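Local structure of peptidase S9 prolyl oligopeptidase catalytic domain-containing protein (Pyrococcus horikoshii, 4HXF) at residues I381-G386 and Y408-V413; D440-I445 and S479-A484. The protein is a hexameric, self-compartmentalizing serine protease of the prolyl oligopeptidase family, assigned as an acylaminoacyl peptidase, and probably cleaves peptides. All coordinates share one frame; numbering follows the deposited sequence.

Contact 1 of 2, residues I381-G386 and Y408-V413; sequences IVFVHG and YYIVYV
I381 buries the largest area here, and Y408 takes the end of its side chain. The CD1 methyl of I381 lies over one face of the Y408 ring, toward the rim, 4.0 Å from the ring centroid: a CH-pi contact. CG1 of I381 stands anti to its own carbonyl carbon (chi1 -59°), and the extended chi2 carries CD1 on to the ring. F600 of helix 586-605 touches both residues. F383 is on the same side of the sheet. Its CD2 and CE2 meet the CG2 methyl of I410, with CD2 to CG2 at 3.8 Å. Strands 378-384 and 409-413 are parallel neighbours, joined through helix 398-405 as a beta-alpha-beta unit of the alpha/beta-hydrolase sheet. I381 N donates to Y409 O at 2.8 Å, and I381 O accepts from V411 N. F383 N donates to V411 O at 2.9 Å. On the other side of the sheet V411 CG1 presses on V382 CG2 at 3.4 Å, a tight pair. Further along, the strands part and two waters bridge them. One links F383 O to V413 N; the other links H385 N to V413 O. H385 ND1 donates to G386 O at 2.7 Å, in the ring plane, and NE2 is hydrogen-bonded to S418 OG. Replacing H385 by leucine would probably leave G386 O and S418 OG without these partners and G386, which touches the bound inhibitor, less firmly held.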
loop_
_atom_site.group_PDB
_atom_site.type_symbol
_atom_site.label_atom_id
_atom_site.label_comp_id
_atom_site.label_asym_id
_atom_site.label_seq_id
_atom_site.Cartn_x
_atom_site.Cartn_y
_atom_site.Cartn_z
ATOM N N ILE A 381 -14.269 -8.356 -49.833
ATOM C CA ILE A 381 -13.211 -7.545 -49.261
ATOM C C ILE A 381 -11.875 -7.861 -49.954
ATOM O O ILE A 381 -11.424 -9.067 -49.922
ATOM C CB ILE A 381 -12.993 -7.790 -47.773
ATOM C CG1 ILE A 381 -14.325 -7.473 -47.026
ATOM C CG2 ILE A 381 -11.929 -6.819 -47.221
ATOM C CD1 ILE A 381 -14.370 -7.875 -45.531
ATOM N N VAL A 382 -11.282 -6.819 -50.526
ATOM C CA VAL A 382 -9.946 -6.901 -51.110
ATOM C C VAL A 382 -8.936 -6.568 -50.023
ATOM O O VAL A 382 -9.011 -5.458 -49.435
ATOM C CB VAL A 382 -9.784 -5.978 -52.289
ATOM C CG1 VAL A 382 -8.351 -6.102 -52.904
ATOM C CG2 VAL A 382 -10.834 -6.334 -53.380
ATOM N N PHE A 383 -7.984 -7.495 -49.756
ATOM C CA PHE A 383 -6.922 -7.206 -48.844
ATOM C C PHE A 383 -5.607 -6.916 -49.608
ATOM O O PHE A 383 -5.321 -7.613 -50.575
ATOM C CB PHE A 383 -6.620 -8.384 -47.915
ATOM C CG PHE A 383 -7.603 -8.543 -46.773
ATOM C CD1 PHE A 383 -7.187 -8.266 -45.462
ATOM C CD2 PHE A 383 -8.887 -9.013 -46.995
ATOM C CE1 PHE A 383 -8.079 -8.470 -44.427
ATOM C CE2 PHE A 383 -9.803 -9.243 -45.947
ATOM C CZ PHE A 383 -9.369 -8.933 -44.674
ATOM N N VAL A 384 -4.855 -5.925 -49.140
ATOM C CA VAL A 384 -3.588 -5.590 -49.748
ATOM C C VAL A 384 -2.514 -5.695 -48.718
ATOM O O VAL A 384 -2.532 -5.027 -47.653
ATOM C CB VAL A 384 -3.610 -4.107 -50.298
ATOM C CG1 VAL A 384 -2.231 -3.745 -50.967
ATOM C CG2 VAL A 384 -4.795 -3.956 -51.297
ATOM N N HIS A 385 -1.482 -6.485 -49.022
ATOM C CA HIS A 385 -0.421 -6.670 -48.026
ATOM C C HIS A 385 0.519 -5.448 -47.977
ATOM O O HIS A 385 0.585 -4.596 -48.935
ATOM C CB HIS A 385 0.449 -7.954 -48.255
ATOM C CG HIS A 385 1.251 -8.011 -49.544
ATOM N ND1 HIS A 385 2.388 -7.216 -49.734
ATOM C CD2 HIS A 385 1.154 -8.851 -50.622
ATOM C CE1 HIS A 385 2.901 -7.514 -50.910
ATOM N NE2 HIS A 385 2.185 -8.523 -51.490
ATOM N N GLY A 386 1.253 -5.384 -46.858
ATOM C CA GLY A 386 2.233 -4.289 -46.663
ATOM C C GLY A 386 3.559 -4.462 -47.431
ATOM O O GLY A 386 3.740 -5.430 -48.249
ATOM N N TYR A 408 -18.404 -12.925 -46.361
ATOM C CA TYR A 408 -17.662 -12.150 -47.378
ATOM C C TYR A 408 -16.706 -12.998 -48.219
ATOM O O TYR A 408 -16.036 -13.874 -47.692
ATOM C CB TYR A 408 -16.831 -10.993 -46.792
ATOM C CG TYR A 408 -17.533 -9.946 -45.956
ATOM C CD1 TYR A 408 -17.974 -10.197 -44.652
ATOM C CD2 TYR A 408 -17.824 -8.697 -46.501
ATOM C CE1 TYR A 408 -18.679 -9.271 -43.906
ATOM C CE2 TYR A 408 -18.537 -7.758 -45.730
ATOM C CZ TYR A 408 -18.906 -8.023 -44.477
ATOM O OH TYR A 408 -19.571 -7.078 -43.742
ATOM N N TYR A 409 -16.701 -12.737 -49.512
ATOM C CA TYR A 409 -15.545 -13.120 -50.325
ATOM C C TYR A 409 -14.337 -12.349 -49.820
ATOM O O TYR A 409 -14.427 -11.169 -49.493
ATOM C CB TYR A 409 -15.727 -12.764 -51.798
ATOM C CG TYR A 409 -16.525 -13.786 -52.603
ATOM C CD1 TYR A 409 -17.896 -13.618 -52.770
ATOM C CD2 TYR A 409 -15.896 -14.874 -53.207
ATOM C CE1 TYR A 409 -18.624 -14.476 -53.598
ATOM C CE2 TYR A 409 -16.609 -15.749 -53.997
ATOM C CZ TYR A 409 -17.977 -15.535 -54.181
ATOM O OH TYR A 409 -18.612 -16.473 -55.025
ATOM N N ILE A 410 -13.193 -12.989 -49.869
ATOM C CA ILE A 410 -11.900 -12.384 -49.548
ATOM C C ILE A 410 -11.033 -12.582 -50.810
ATOM O O ILE A 410 -10.980 -13.700 -51.388
ATOM C CB ILE A 410 -11.221 -13.159 -48.399
ATOM C CG1 ILE A 410 -12.194 -13.380 -47.212
ATOM C CG2 ILE A 410 -9.920 -12.517 -47.966
ATOM C CD1 ILE A 410 -12.755 -12.078 -46.584
ATOM N N VAL A 411 -10.425 -11.482 -51.246
ATOM C CA VAL A 411 -9.564 -11.557 -52.438
ATOM C C VAL A 411 -8.274 -10.828 -52.163
ATOM O O VAL A 411 -8.239 -9.769 -51.580
ATOM C CB VAL A 411 -10.255 -11.067 -53.720
ATOM C CG1 VAL A 411 -10.668 -9.673 -53.712
ATOM C CG2 VAL A 411 -9.332 -11.329 -54.978
ATOM N N TYR A 412 -7.180 -11.385 -52.627
ATOM C CA TYR A 412 -5.862 -10.794 -52.360
ATOM C C TYR A 412 -4.790 -11.329 -53.375
ATOM O O TYR A 412 -4.891 -12.480 -53.849
ATOM C CB TYR A 412 -5.433 -11.089 -50.934
ATOM C CG TYR A 412 -5.326 -12.543 -50.458
ATOM C CD1 TYR A 412 -6.392 -13.214 -49.886
ATOM C CD2 TYR A 412 -4.164 -13.237 -50.608
ATOM C CE1 TYR A 412 -6.237 -14.514 -49.501
ATOM C CE2 TYR A 412 -4.018 -14.568 -50.131
ATOM C CZ TYR A 412 -5.100 -15.147 -49.554
ATOM O OH TYR A 412 -4.886 -16.458 -49.130
ATOM N N VAL A 413 -3.863 -10.441 -53.762
ATOM C CA VAL A 413 -2.864 -10.839 -54.765
ATOM C C VAL A 413 -1.488 -10.433 -54.300
ATOM O O VAL A 413 -1.318 -9.649 -53.365
ATOM C CB VAL A 413 -3.167 -10.200 -56.179
ATOM C CG1 VAL A 413 -4.697 -10.454 -56.519
ATOM C CG2 VAL A 413 -2.796 -8.634 -56.236
HETATM O O HOH W 1 -4.038 -7.674 -52.978
HETATM O O HOH W 2 -1.419 -7.202 -51.893
#

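Contact 2 of 2, residues D440-I445 and S479-A484; sequences DILNGI and SDLFKA
The F482 ring is the flat group of this contact, and the CD1 methyl of I445 meets it at the edge, near the ring plane. I445 CD1 lies 3.9 Å from F482 CZ, with CE2 close behind. L442 CD2 approaches the same CZ atom obliquely, at 4.2 Å. One face of the ring has L481 CB above it, offset toward the rim; this is packing within the loop, between neighbours in sequence. CG of F482 is anti to its carbonyl carbon (chi1 -54°), which swings the ring to the helix. A475 and L476 of helix 467-478 and I460 and I462 of strand 460-465 also touch F482.

L481 makes the second approach. Its CD2 methyl meets I445 CG2 tip to tip at 4.2 Å. The same CD2 lies equally far from L442 CD2. L481 CG stands anti to the backbone N (chi1 -176°), and this extends the leucine toward the helix.

S479 follows the end of helix 467-478. Its OG accepts from L481 N at 3.0 Å, an ST turn that ties the start of the loop to the leucine's backbone. The serine oxygen also comes within 4.4 Å of L442 CD2, a loose approach.

The segments join helix 436-451 to the loop leading into strand 484-488 of the alpha/beta-hydrolase domain. This is structural packing away from the inhibitor pocket and the magnesium sites. Apart from the serine oxygen, the groups that meet between helix and loop are methyls and the edge of one aromatic ring. Such a contact depends on shape and on removing apolar surface from water, with little directional demand.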
loop_
_atom_site.group_PDB
_atom_site.type_symbol
_atom_site.label_atom_id
_atom_site.label_comp_id
_atom_site.label_asym_id
_atom_site.label_seq_id
_atom_site.Cartn_x
_atom_site.Cartn_y
_atom_site.Cartn_z
ATOM N N ASP A 440 -2.130 -4.013 -61.022
ATOM C CA ASP A 440 -2.112 -5.474 -60.779
ATOM C C ASP A 440 -3.264 -5.879 -59.859
ATOM O O ASP A 440 -3.936 -6.893 -60.083
ATOM C CB ASP A 440 -0.800 -5.935 -60.133
ATOM C CG ASP A 440 0.444 -5.793 -61.048
ATOM O OD1 ASP A 440 0.315 -5.727 -62.266
ATOM O OD2 ASP A 440 1.513 -5.668 -60.436
ATOM N N ILE A 441 -3.527 -5.084 -58.832
ATOM C CA ILE A 441 -4.616 -5.337 -57.872
ATOM C C ILE A 441 -5.985 -5.261 -58.615
ATOM O O ILE A 441 -6.754 -6.217 -58.581
ATOM C CB ILE A 441 -4.536 -4.389 -56.674
ATOM C CG1 ILE A 441 -3.288 -4.760 -55.845
ATOM C CG2 ILE A 441 -5.834 -4.526 -55.845
ATOM C CD1 ILE A 441 -2.951 -3.606 -54.850
ATOM N N LEU A 442 -6.165 -4.202 -59.417
ATOM C CA LEU A 442 -7.380 -4.107 -60.244
ATOM C C LEU A 442 -7.583 -5.263 -61.208
ATOM O O LEU A 442 -8.683 -5.824 -61.346
ATOM C CB LEU A 442 -7.457 -2.800 -60.990
ATOM C CG LEU A 442 -7.458 -1.530 -60.141
ATOM C CD1 LEU A 442 -7.499 -0.361 -61.072
ATOM C CD2 LEU A 442 -8.700 -1.492 -59.196
ATOM N N ASN A 443 -6.482 -5.691 -61.833
ATOM C CA ASN A 443 -6.575 -6.796 -62.787
ATOM C C ASN A 443 -6.867 -8.142 -62.081
ATOM O O ASN A 443 -7.573 -8.980 -62.635
ATOM C CB ASN A 443 -5.264 -6.868 -63.623
ATOM C CG ASN A 443 -5.231 -5.757 -64.693
ATOM O OD1 ASN A 443 -6.286 -5.386 -65.220
ATOM N ND2 ASN A 443 -4.059 -5.229 -65.026
ATOM N N GLY A 444 -6.335 -8.302 -60.866
ATOM C CA GLY A 444 -6.633 -9.465 -60.073
ATOM C C GLY A 444 -8.067 -9.549 -59.670
ATOM O O GLY A 444 -8.712 -10.588 -59.741
ATOM N N ILE A 445 -8.575 -8.413 -59.271
ATOM C CA ILE A 445 -9.998 -8.327 -58.894
ATOM C C ILE A 445 -10.856 -8.642 -60.089
ATOM O O ILE A 445 -11.822 -9.370 -59.987
ATOM C CB ILE A 445 -10.350 -6.904 -58.377
ATOM C CG1 ILE A 445 -9.640 -6.591 -57.134
ATOM C CG2 ILE A 445 -11.903 -6.742 -58.209
ATOM C CD1 ILE A 445 -9.723 -5.118 -56.752
ATOM N N SER A 479 -10.103 5.209 -57.995
ATOM C CA SER A 479 -11.050 4.313 -58.606
ATOM C C SER A 479 -12.399 4.565 -57.977
ATOM O O SER A 479 -12.482 5.011 -56.816
ATOM C CB SER A 479 -10.644 2.907 -58.271
ATOM O OG SER A 479 -11.515 1.848 -58.681
ATOM N N ASP A 480 -13.420 4.286 -58.731
ATOM C CA ASP A 480 -14.759 4.336 -58.212
ATOM C C ASP A 480 -15.297 2.920 -57.952
ATOM O O ASP A 480 -16.482 2.743 -57.668
ATOM C CB ASP A 480 -15.697 5.109 -59.190
ATOM C CG ASP A 480 -15.283 6.575 -59.413
ATOM O OD1 ASP A 480 -14.825 7.243 -58.467
ATOM O OD2 ASP A 480 -15.462 7.056 -60.573
ATOM N N LEU A 481 -14.445 1.906 -58.016
ATOM C CA LEU A 481 -14.903 0.563 -57.813
ATOM C C LEU A 481 -15.355 0.245 -56.395
ATOM O O LEU A 481 -16.261 -0.510 -56.210
ATOM C CB LEU A 481 -13.757 -0.425 -58.220
ATOM C CG LEU A 481 -14.033 -1.935 -58.174
ATOM C CD1 LEU A 481 -15.239 -2.271 -59.079
ATOM C CD2 LEU A 481 -12.723 -2.659 -58.593
ATOM N N PHE A 482 -14.710 0.832 -55.382
ATOM C CA PHE A 482 -14.861 0.420 -53.996
ATOM C C PHE A 482 -15.921 1.179 -53.232
ATOM O O PHE A 482 -16.114 2.382 -53.426
ATOM C CB PHE A 482 -13.528 0.530 -53.270
ATOM C CG PHE A 482 -12.429 -0.210 -53.954
ATOM C CD1 PHE A 482 -11.576 0.416 -54.834
ATOM C CD2 PHE A 482 -12.309 -1.564 -53.794
ATOM C CE1 PHE A 482 -10.615 -0.229 -55.535
ATOM C CE2 PHE A 482 -11.351 -2.228 -54.533
ATOM C CZ PHE A 482 -10.509 -1.602 -55.393
ATOM N N LYS A 483 -16.656 0.435 -52.403
ATOM C CA LYS A 483 -17.820 0.987 -51.675
ATOM C C LYS A 483 -17.446 1.439 -50.233
ATOM O O LYS A 483 -18.203 2.134 -49.593
ATOM C CB LYS A 483 -18.902 -0.027 -51.645
ATOM C CG LYS A 483 -19.515 -0.236 -53.041
ATOM C CD LYS A 483 -19.997 1.057 -53.712
ATOM C CE LYS A 483 -20.843 0.726 -54.959
ATOM N NZ LYS A 483 -19.964 0.059 -55.991
ATOM N N ALA A 484 -16.324 0.956 -49.737
ATOM C CA ALA A 484 -15.802 1.182 -48.378
ATOM C C ALA A 484 -14.360 0.846 -48.330
ATOM O O ALA A 484 -13.907 -0.049 -49.015
ATOM C CB ALA A 484 -16.564 0.289 -47.375
#

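In the fold
Contact 1 comes first along the chain and closes before contact 2 opens. Their centres are 10 Å apart, and both belong to the alpha/beta-hydrolase domain. Contact 1 lies within the central mixed sheet. Contact 2 is beside it, where helix 436-451 meets the loop before strand 484-488 of the same sheet. The helix connects them directly: I445 CD1 packs on V382 CG2 at 3.8 Å, and I441 CG1 on V413 CG2 at 3.9 Å. I445 therefore serves both contacts. Helix 436-451 thus packs on strands 378-384 and 409-413 and also on the loop. The 381-386 segment ends at G386 in the inhibitor pocket, whereas contact 2 is remote from it.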